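Local coordinates for protein restriction endonuclease S subunits (Thermoanaerobacter tengcongensis, PDB 3OKG) that probably binds DNA as the specificity subunit of a type I restriction-modification methyltransferase, which is built from M and S polypeptides, at residues A[36-44]-A[79-87]; A[51-59]-A[109-118]. One frame throughout, in Å; residues are numbered along the deposited sequence.

How the contacts relate
Both contacts involve one mixed beta-sheet within a DNA specificity domain, with centres about 9 Å apart. The sheet runs in the order 70-73, 50-54, 113-115, 81-84. Contact 2 pairs the two middle strands; contact 1 lays the loop 36-44 along the edge strand 81-84, at the far side of the sheet from 70-73. Along the chain the segments alternate, 36-44, 51-59, 79-87 and 109-118, so their chain connections cross. They also touch: Arg41 NH2 lies 2.7 Å from Gly111 O, and Ala81 packs on Tyr53. One sulfate is held jointly by Arg80 of contact 1 and by Ile56 and Ser115 of contact 2. Together they tie a loop and three strands into one unit.

Contact 1: residues A[36-44]-A[79-87]; sequences LPTERRDPT and SRARKVIRS. With SO4 (sulfate ion), chain H; SO4 (sulfate ion), chain G; SO4 (sulfate ion), chain D.
Arg82 lays its guanidinium against the carboxylate of Asp42, the two planes stacked only 14° apart. The loop 36-44 runs here along strand 81-84, an outer strand of the mixed sheet in this specificity domain, and joins it by a single beta bridge between Arg40 and Lys83. Asp42 OD1 sits 3.7 Å above the guanidinium plane of Arg82, and the opposite face of that group meets Ser79 O. The salt bridge is long, from Asp42 OD1 to Arg82 NE at 3.8 Å, and no N-H points at the oxygen. A bend at chi2 (-75°) folds the Arg82 chain back, and its NH1 donates to Ala81 O. Asp42 OD1 also takes the N-H of Thr44 in an Asx turn. Backbone bonds flank the bridge: Val84 N donates to Glu39 O, and Arg41 N to Arg82 O at 2.8 Å. Arg40 and Lys83 lie side by side. Lys83 NZ forms a salt bridge with Asp161. A sulfate lies at the edge of the Arg40 guanidinium, doubtfully close, and Arg86 holds another weakly; both are probably from the crystallisation liquor. Val84 CG2 packs against Arg41 CB at 3.6 Å, while Arg41 NH2 bonds to Gly111 O.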
loop_
_atom_site.group_PDB
_atom_site.type_symbol
_atom_site.label_atom_id
_atom_site.label_comp_id
_atom_site.label_asym_id
_atom_site.label_seq_id
_atom_site.Cartn_x
_atom_site.Cartn_y
_atom_site.Cartn_z
ATOM N N LEU A 36 -15.832 26.992 -23.378
ATOM C CA LEU A 36 -16.180 27.350 -24.749
ATOM C C LEU A 36 -16.858 26.186 -25.466
ATOM O O LEU A 36 -16.722 25.032 -25.060
ATOM C CB LEU A 36 -14.909 27.736 -25.520
ATOM C CG LEU A 36 -14.042 28.878 -24.964
ATOM C CD1 LEU A 36 -12.746 28.996 -25.781
ATOM C CD2 LEU A 36 -14.811 30.190 -24.976
ATOM N N PRO A 37 -17.540 26.475 -26.584
ATOM C CA PRO A 37 -18.146 25.384 -27.344
ATOM C C PRO A 37 -17.060 24.478 -27.942
ATOM O O PRO A 37 -15.912 24.893 -28.136
ATOM C CB PRO A 37 -18.918 26.109 -28.452
ATOM C CG PRO A 37 -19.029 27.528 -27.996
ATOM C CD PRO A 37 -17.803 27.789 -27.192
ATOM N N THR A 38 -17.441 23.236 -28.204
ATOM C CA THR A 38 -16.542 22.210 -28.689
ATOM C C THR A 38 -17.204 21.582 -29.911
ATOM O O THR A 38 -18.415 21.756 -30.122
ATOM C CB THR A 38 -16.266 21.151 -27.579
ATOM O OG1 THR A 38 -17.507 20.542 -27.175
ATOM C CG2 THR A 38 -15.607 21.841 -26.361
ATOM N N GLU A 39 -16.422 20.861 -30.711
ATOM C CA GLU A 39 -16.927 20.313 -31.966
ATOM C C GLU A 39 -16.633 18.835 -32.085
ATOM O O GLU A 39 -15.823 18.281 -31.337
ATOM C CB GLU A 39 -16.286 21.041 -33.151
ATOM C CG GLU A 39 -16.739 22.492 -33.335
ATOM C CD GLU A 39 -16.157 23.135 -34.604
ATOM O OE1 GLU A 39 -16.054 22.443 -35.643
ATOM O OE2 GLU A 39 -15.802 24.334 -34.564
ATOM N N ARG A 40 -17.304 18.210 -33.045
ATOM C CA ARG A 40 -17.103 16.821 -33.362
ATOM C C ARG A 40 -16.584 16.679 -34.791
ATOM O O ARG A 40 -16.696 17.599 -35.597
ATOM C CB ARG A 40 -18.416 16.079 -33.244
ATOM C CG ARG A 40 -19.007 16.173 -31.873
ATOM C CD ARG A 40 -19.947 15.037 -31.671
ATOM N NE ARG A 40 -20.429 14.983 -30.306
ATOM C CZ ARG A 40 -20.992 13.905 -29.783
ATOM N NH1 ARG A 40 -21.107 12.807 -30.521
ATOM N NH2 ARG A 40 -21.427 13.929 -28.531
ATOM N N ARG A 41 -16.017 15.520 -35.077
ATOM C CA ARG A 41 -15.524 15.213 -36.407
ATOM C C ARG A 41 -15.563 13.701 -36.588
ATOM O O ARG A 41 -15.341 12.947 -35.634
ATOM C CB ARG A 41 -14.107 15.746 -36.592
ATOM C CG ARG A 41 -13.690 15.874 -38.053
ATOM C CD ARG A 41 -12.212 15.644 -38.237
ATOM N NE ARG A 41 -11.407 16.474 -37.355
ATOM C CZ ARG A 41 -10.254 16.079 -36.816
ATOM N NH1 ARG A 41 -9.763 14.867 -37.081
ATOM N NH2 ARG A 41 -9.586 16.893 -36.013
ATOM N N ASP A 42 -15.863 13.255 -37.807
ATOM C CA ASP A 42 -15.911 11.833 -38.103
ATOM C C ASP A 42 -14.655 11.484 -38.891
ATOM O O ASP A 42 -14.554 11.798 -40.075
ATOM C CB ASP A 42 -17.176 11.508 -38.913
ATOM C CG ASP A 42 -17.311 10.041 -39.208
ATOM O OD1 ASP A 42 -16.304 9.301 -39.086
ATOM O OD2 ASP A 42 -18.429 9.615 -39.560
ATOM N N PRO A 43 -13.672 10.861 -38.229
ATOM C CA PRO A 43 -12.400 10.615 -38.928
ATOM C C PRO A 43 -12.567 9.638 -40.098
ATOM O O PRO A 43 -11.675 9.591 -40.952
ATOM C CB PRO A 43 -11.517 9.957 -37.842
ATOM C CG PRO A 43 -12.237 10.261 -36.504
ATOM C CD PRO A 43 -13.686 10.302 -36.864
ATOM N N THR A 44 -13.661 8.867 -40.114
ATOM C CA THR A 44 -13.895 7.899 -41.188
ATOM C C THR A 44 -14.083 8.601 -42.518
ATOM O O THR A 44 -14.049 7.960 -43.559
ATOM C CB THR A 44 -15.117 6.961 -40.948
ATOM O OG1 THR A 44 -16.343 7.700 -41.063
ATOM C CG2 THR A 44 -15.033 6.286 -39.579
ATOM N N SER A 79 -16.514 3.868 -33.158
ATOM C CA SER A 79 -17.717 4.675 -33.282
ATOM C C SER A 79 -17.728 5.836 -32.297
ATOM O O SER A 79 -18.303 6.867 -32.591
ATOM C CB SER A 79 -18.972 3.821 -33.087
ATOM O OG SER A 79 -18.926 3.187 -31.831
ATOM N N ARG A 80 -17.083 5.679 -31.141
ATOM C CA ARG A 80 -17.021 6.764 -30.145
ATOM C C ARG A 80 -15.977 7.830 -30.453
ATOM O O ARG A 80 -15.880 8.854 -29.763
ATOM C CB ARG A 80 -16.722 6.180 -28.761
ATOM C CG ARG A 80 -17.904 5.468 -28.133
ATOM C CD ARG A 80 -17.462 4.795 -26.847
ATOM N NE ARG A 80 -18.582 4.154 -26.182
ATOM C CZ ARG A 80 -18.470 3.466 -25.053
ATOM N NH1 ARG A 80 -17.282 3.346 -24.470
ATOM N NH2 ARG A 80 -19.542 2.899 -24.509
ATOM N N ALA A 81 -15.168 7.593 -31.470
ATOM C CA ALA A 81 -14.093 8.515 -31.754
ATOM C C ALA A 81 -14.611 9.726 -32.524
ATOM O O ALA A 81 -14.510 9.776 -33.743
ATOM C CB ALA A 81 -12.934 7.807 -32.508
ATOM N N ARG A 82 -15.172 10.713 -31.818
ATOM C CA ARG A 82 -15.829 11.806 -32.531
ATOM C C ARG A 82 -15.610 13.212 -31.974
ATOM O O ARG A 82 -15.964 14.185 -32.636
ATOM C CB ARG A 82 -17.337 11.540 -32.672
ATOM C CG ARG A 82 -17.678 10.281 -33.463
ATOM C CD ARG A 82 -17.481 10.428 -34.976
ATOM N NE ARG A 82 -18.012 9.250 -35.666
ATOM C CZ ARG A 82 -17.403 8.068 -35.739
ATOM N NH1 ARG A 82 -16.201 7.879 -35.186
ATOM N NH2 ARG A 82 -17.999 7.066 -36.376
ATOM N N LYS A 83 -15.037 13.335 -30.780
ATOM C CA LYS A 83 -14.905 14.679 -30.181
ATOM C C LYS A 83 -13.520 15.219 -30.430
ATOM O O LYS A 83 -12.542 14.567 -30.095
ATOM C CB LYS A 83 -15.202 14.651 -28.669
ATOM C CG LYS A 83 -16.685 14.458 -28.355
ATOM C CD LYS A 83 -16.972 14.471 -26.850
ATOM C CE LYS A 83 -18.498 14.430 -26.610
ATOM N NZ LYS A 83 -18.833 14.478 -25.163
ATOM N N VAL A 84 -13.446 16.423 -31.009
ATOM C CA VAL A 84 -12.171 17.020 -31.363
ATOM C C VAL A 84 -11.590 17.651 -30.111
ATOM O O VAL A 84 -12.273 18.389 -29.420
ATOM C CB VAL A 84 -12.350 18.128 -32.404
ATOM C CG1 VAL A 84 -11.065 18.901 -32.580
ATOM C CG2 VAL A 84 -12.829 17.553 -33.728
ATOM N N ILE A 85 -10.351 17.317 -29.779
ATOM C CA ILE A 85 -9.734 17.965 -28.629
ATOM C C ILE A 85 -8.699 18.989 -29.060
ATOM O O ILE A 85 -8.099 18.890 -30.144
ATOM C CB ILE A 85 -9.106 16.960 -27.656
ATOM C CG1 ILE A 85 -8.088 16.059 -28.380
ATOM C CG2 ILE A 85 -10.210 16.119 -27.038
ATOM C CD1 ILE A 85 -7.424 14.979 -27.484
ATOM N N ARG A 86 -8.476 19.957 -28.187
ATOM C CA ARG A 86 -7.508 21.026 -28.445
ATOM C C ARG A 86 -6.548 21.149 -27.272
ATOM O O ARG A 86 -6.881 20.794 -26.135
ATOM C CB ARG A 86 -8.231 22.360 -28.665
ATOM C CG ARG A 86 -9.168 22.380 -29.888
ATOM C CD ARG A 86 -8.363 22.425 -31.186
ATOM N NE ARG A 86 -9.244 22.322 -32.345
ATOM C CZ ARG A 86 -8.832 22.104 -33.591
ATOM N NH1 ARG A 86 -7.536 21.961 -33.858
ATOM N NH2 ARG A 86 -9.724 22.026 -34.573
ATOM N N SER A 87 -5.342 21.635 -27.551
ATOM C CA SER A 87 -4.370 21.841 -26.499
ATOM C C SER A 87 -5.009 22.576 -25.321
ATOM O O SER A 87 -5.635 23.620 -25.500
ATOM C CB SER A 87 -3.217 22.708 -27.040
ATOM O OG SER A 87 -2.198 22.790 -26.067
HETATM S S SO4 H . -12.873 23.573 -32.771
HETATM O O1 SO4 H . -13.170 24.124 -34.094
HETATM O O2 SO4 H . -11.648 24.193 -32.267
HETATM O O3 SO4 H . -13.987 23.861 -31.860
HETATM O O4 SO4 H . -12.679 22.125 -32.867
HETATM S S SO4 G . -23.125 10.886 -27.905
HETATM O O1 SO4 G . -22.746 10.160 -29.120
HETATM O O2 SO4 G . -22.114 11.889 -27.580
HETATM O O3 SO4 G . -24.407 11.559 -28.124
HETATM O O4 SO4 G . -23.208 9.955 -26.776
HETATM S S SO4 D . -14.115 4.596 -23.982
HETATM O O1 SO4 D . -15.032 4.975 -25.042
HETATM O O2 SO4 D . -13.240 5.737 -23.690
HETATM O O3 SO4 D . -14.864 4.303 -22.764
HETATM O O4 SO4 D . -13.324 3.455 -24.394
HETATM O O HOH W 1 -15.134 18.196 -28.674
HETATM O O HOH W 2 -13.670 21.121 -30.651
#

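Contact 2: residues A[51-59]-A[109-118]; sequences FVYVDISAI and LDGQICSTGF. With SO4 (sulfate ion), chain D.
Phe118 presents one face of its ring to Ile56 CD1, and Asp55 O lies at its edge, in the ring plane. Val54 O also comes to the edge, near the plane, 3.4 Å from Phe118 CE2. Phe51, Tyr53 and Val54 belong to strand 50-54, which pairs in parallel with strand 113-115 in the middle of the mixed sheet of this specificity domain; Phe118 follows the second strand. Ile59 CD1 approaches the Phe118 ring obliquely, at 3.5 Å from Phe118 CE1. The backbone of Ile113, Cys114 and Ser115 meets the Tyr53 ring obliquely. Phe51 CD1 meets Ile113 CG1 at 3.5 Å, an approach oblique to the ring. Three backbone bonds hold the strand pair: Ile113 N donates to Val52 O, Val54 N to Ile113 O at 2.8 Å, and Ser115 N to Val54 O.

Tyr53 and Ile113 lie on one side of the sheet. Val54 and Cys114 lie on the other, where Ile91 of strand 90-93 also packs on Val54 and Phe118. Leu109 straddles two valines: its CD2 meets Val52 CG1, and its CD1 meets Val54 CG2. CG of Tyr53 is trans to the backbone N (chi1 -176°), a turn that carries OH to Ser115 CB at 3.3 Å.

At the C-terminal ends of the strands, a sulfate, probably from the crystallisation liquor, bridges the segments. Ile56 N donates to its O2 at 2.8 Å, and Arg80 NH1 also binds it. Ser115 OG accepts the N-H of Gly117 in an ST turn and is hydrogen-bonded to sulfate O1 at 2.7 Å.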
loop_
_atom_site.group_PDB
_atom_site.type_symbol
_atom_site.label_atom_id
_atom_site.label_comp_id
_atom_site.label_asym_id
_atom_site.label_seq_id
_atom_site.Cartn_x
_atom_site.Cartn_y
_atom_site.Cartn_z
ATOM N N PHE A 51 -5.257 9.569 -37.279
ATOM C CA PHE A 51 -5.504 10.521 -36.197
ATOM C C PHE A 51 -5.104 9.852 -34.887
ATOM O O PHE A 51 -4.982 8.625 -34.820
ATOM C CB PHE A 51 -6.985 10.927 -36.153
ATOM C CG PHE A 51 -7.888 9.830 -35.718
ATOM C CD1 PHE A 51 -8.418 9.813 -34.430
ATOM C CD2 PHE A 51 -8.206 8.795 -36.582
ATOM C CE1 PHE A 51 -9.246 8.789 -34.015
ATOM C CE2 PHE A 51 -9.036 7.760 -36.175
ATOM C CZ PHE A 51 -9.565 7.748 -34.893
ATOM N N VAL A 52 -4.887 10.645 -33.842
ATOM C CA VAL A 52 -4.560 10.060 -32.549
ATOM C C VAL A 52 -5.819 10.014 -31.695
ATOM O O VAL A 52 -6.537 11.022 -31.604
ATOM C CB VAL A 52 -3.466 10.863 -31.830
ATOM C CG1 VAL A 52 -3.173 10.214 -30.488
ATOM C CG2 VAL A 52 -2.189 10.910 -32.679
ATOM N N TYR A 53 -6.113 8.853 -31.102
ATOM C CA TYR A 53 -7.357 8.656 -30.363
ATOM C C TYR A 53 -7.078 8.520 -28.876
ATOM O O TYR A 53 -6.245 7.707 -28.471
ATOM C CB TYR A 53 -8.049 7.385 -30.837
ATOM C CG TYR A 53 -9.388 7.132 -30.219
ATOM C CD1 TYR A 53 -10.289 8.173 -30.022
ATOM C CD2 TYR A 53 -9.769 5.857 -29.865
ATOM C CE1 TYR A 53 -11.522 7.941 -29.441
ATOM C CE2 TYR A 53 -11.015 5.611 -29.306
ATOM C CZ TYR A 53 -11.884 6.665 -29.109
ATOM O OH TYR A 53 -13.117 6.420 -28.560
ATOM N N VAL A 54 -7.773 9.323 -28.078
ATOM C CA VAL A 54 -7.722 9.216 -26.621
ATOM C C VAL A 54 -9.013 8.563 -26.076
ATOM O O VAL A 54 -10.075 9.168 -26.093
ATOM C CB VAL A 54 -7.541 10.610 -25.971
ATOM C CG1 VAL A 54 -7.318 10.451 -24.477
ATOM C CG2 VAL A 54 -6.356 11.379 -26.622
ATOM N N ASP A 55 -8.922 7.322 -25.613
ATOM C CA ASP A 55 -10.046 6.700 -24.937
ATOM C C ASP A 55 -9.717 6.634 -23.466
ATOM O O ASP A 55 -8.683 7.138 -23.035
ATOM C CB ASP A 55 -10.356 5.305 -25.496
ATOM C CG ASP A 55 -9.190 4.344 -25.379
ATOM O OD1 ASP A 55 -8.111 4.718 -24.866
ATOM O OD2 ASP A 55 -9.359 3.197 -25.824
ATOM N N ILE A 56 -10.609 6.024 -22.693
ATOM C CA ILE A 56 -10.435 5.919 -21.250
ATOM C C ILE A 56 -9.148 5.182 -20.901
ATOM O O ILE A 56 -8.411 5.592 -20.005
ATOM C CB ILE A 56 -11.624 5.197 -20.589
ATOM C CG1 ILE A 56 -12.914 5.993 -20.798
ATOM C CG2 ILE A 56 -11.359 4.982 -19.106
ATOM C CD1 ILE A 56 -12.807 7.447 -20.399
ATOM N N SER A 57 -8.884 4.092 -21.614
ATOM C CA SER A 57 -7.688 3.304 -21.370
ATOM C C SER A 57 -6.408 4.120 -21.564
ATOM O O SER A 57 -5.363 3.753 -21.012
ATOM C CB SER A 57 -7.667 2.040 -22.248
ATOM O OG SER A 57 -7.116 2.337 -23.519
ATOM N N ALA A 58 -6.475 5.220 -22.322
ATOM C CA ALA A 58 -5.287 6.044 -22.589
ATOM C C ALA A 58 -4.820 6.849 -21.377
ATOM O O ALA A 58 -3.716 7.409 -21.373
ATOM C CB ALA A 58 -5.543 7.003 -23.772
ATOM N N ILE A 59 -5.682 6.938 -20.372
ATOM C CA ILE A 59 -5.423 7.786 -19.210
ATOM C C ILE A 59 -4.886 6.999 -18.010
ATOM O O ILE A 59 -5.429 5.937 -17.640
ATOM C CB ILE A 59 -6.705 8.543 -18.792
ATOM C CG1 ILE A 59 -7.128 9.485 -19.934
ATOM C CG2 ILE A 59 -6.490 9.359 -17.497
ATOM C CD1 ILE A 59 -8.195 10.483 -19.558
ATOM N N LEU A 109 -1.280 16.907 -28.836
ATOM C CA LEU A 109 -2.557 16.268 -29.184
ATOM C C LEU A 109 -3.614 17.254 -29.721
ATOM O O LEU A 109 -4.780 16.901 -29.883
ATOM C CB LEU A 109 -3.113 15.499 -27.968
ATOM C CG LEU A 109 -2.332 14.240 -27.631
ATOM C CD1 LEU A 109 -2.930 13.459 -26.450
ATOM C CD2 LEU A 109 -2.269 13.369 -28.879
ATOM N N ASP A 110 -3.210 18.483 -30.003
ATOM C CA ASP A 110 -4.135 19.456 -30.572
ATOM C C ASP A 110 -4.757 18.967 -31.877
ATOM O O ASP A 110 -4.055 18.518 -32.784
ATOM C CB ASP A 110 -3.435 20.803 -30.820
ATOM C CG ASP A 110 -4.428 21.921 -31.102
ATOM O OD1 ASP A 110 -5.109 22.383 -30.165
ATOM O OD2 ASP A 110 -4.552 22.330 -32.272
ATOM N N GLY A 111 -6.075 19.042 -31.961
ATOM C CA GLY A 111 -6.783 18.689 -33.171
ATOM C C GLY A 111 -6.982 17.203 -33.325
ATOM O O GLY A 111 -7.474 16.743 -34.358
ATOM N N GLN A 112 -6.601 16.441 -32.306
ATOM C CA GLN A 112 -6.837 15.005 -32.322
ATOM C C GLN A 112 -8.229 14.677 -31.750
ATOM O O GLN A 112 -9.075 15.555 -31.675
ATOM C CB GLN A 112 -5.690 14.266 -31.629
ATOM C CG GLN A 112 -4.325 14.674 -32.219
ATOM C CD GLN A 112 -4.270 14.505 -33.752
ATOM O OE1 GLN A 112 -3.638 15.302 -34.468
ATOM N NE2 GLN A 112 -4.945 13.488 -34.250
ATOM N N ILE A 113 -8.470 13.419 -31.401
ATOM C CA ILE A 113 -9.828 12.949 -31.126
ATOM C C ILE A 113 -9.898 12.214 -29.779
ATOM O O ILE A 113 -9.021 11.412 -29.459
ATOM C CB ILE A 113 -10.298 11.973 -32.227
ATOM C CG1 ILE A 113 -10.293 12.672 -33.596
ATOM C CG2 ILE A 113 -11.667 11.389 -31.913
ATOM C CD1 ILE A 113 -11.299 13.807 -33.714
ATOM N N CYS A 114 -10.945 12.482 -28.999
ATOM C CA CYS A 114 -11.220 11.658 -27.836
ATOM C C CYS A 114 -12.614 11.060 -27.900
ATOM O O CYS A 114 -13.466 11.489 -28.693
ATOM C CB CYS A 114 -11.046 12.428 -26.516
ATOM S SG CYS A 114 -12.411 13.624 -26.153
ATOM N N SER A 115 -12.819 10.065 -27.057
ATOM C CA SER A 115 -14.072 9.323 -26.973
ATOM C C SER A 115 -15.222 10.268 -26.626
ATOM O O SER A 115 -15.038 11.227 -25.875
ATOM C CB SER A 115 -13.967 8.245 -25.886
ATOM O OG SER A 115 -15.207 7.577 -25.685
ATOM N N THR A 116 -16.402 10.000 -27.179
ATOM C CA THR A 116 -17.619 10.712 -26.751
ATOM C C THR A 116 -17.913 10.450 -25.270
ATOM O O THR A 116 -18.748 11.124 -24.664
ATOM C CB THR A 116 -18.842 10.241 -27.559
ATOM O OG1 THR A 116 -18.876 8.810 -27.530
ATOM C CG2 THR A 116 -18.759 10.737 -29.002
ATOM N N GLY A 117 -17.266 9.438 -24.707
ATOM C CA GLY A 117 -17.374 9.176 -23.278
ATOM C C GLY A 117 -16.722 10.224 -22.376
ATOM O O GLY A 117 -16.870 10.162 -21.146
ATOM N N PHE A 118 -15.978 11.167 -22.965
ATOM C CA PHE A 118 -15.441 12.299 -22.197
ATOM C C PHE A 118 -16.242 13.551 -22.398
ATOM O O PHE A 118 -16.580 13.934 -23.527
ATOM C CB PHE A 118 -14.007 12.661 -22.621
ATOM C CG PHE A 118 -12.969 11.607 -22.315
ATOM C CD1 PHE A 118 -12.445 11.482 -21.030
ATOM C CD2 PHE A 118 -12.454 10.799 -23.328
ATOM C CE1 PHE A 118 -11.454 10.524 -20.733
ATOM C CE2 PHE A 118 -11.446 9.842 -23.048
ATOM C CZ PHE A 118 -10.937 9.709 -21.749
HETATM S S SO4 D . -14.115 4.596 -23.982
HETATM O O1 SO4 D . -15.032 4.975 -25.042
HETATM O O2 SO4 D . -13.240 5.737 -23.690
HETATM O O3 SO4 D . -14.864 4.303 -22.764
HETATM O O4 SO4 D . -13.324 3.455 -24.394
#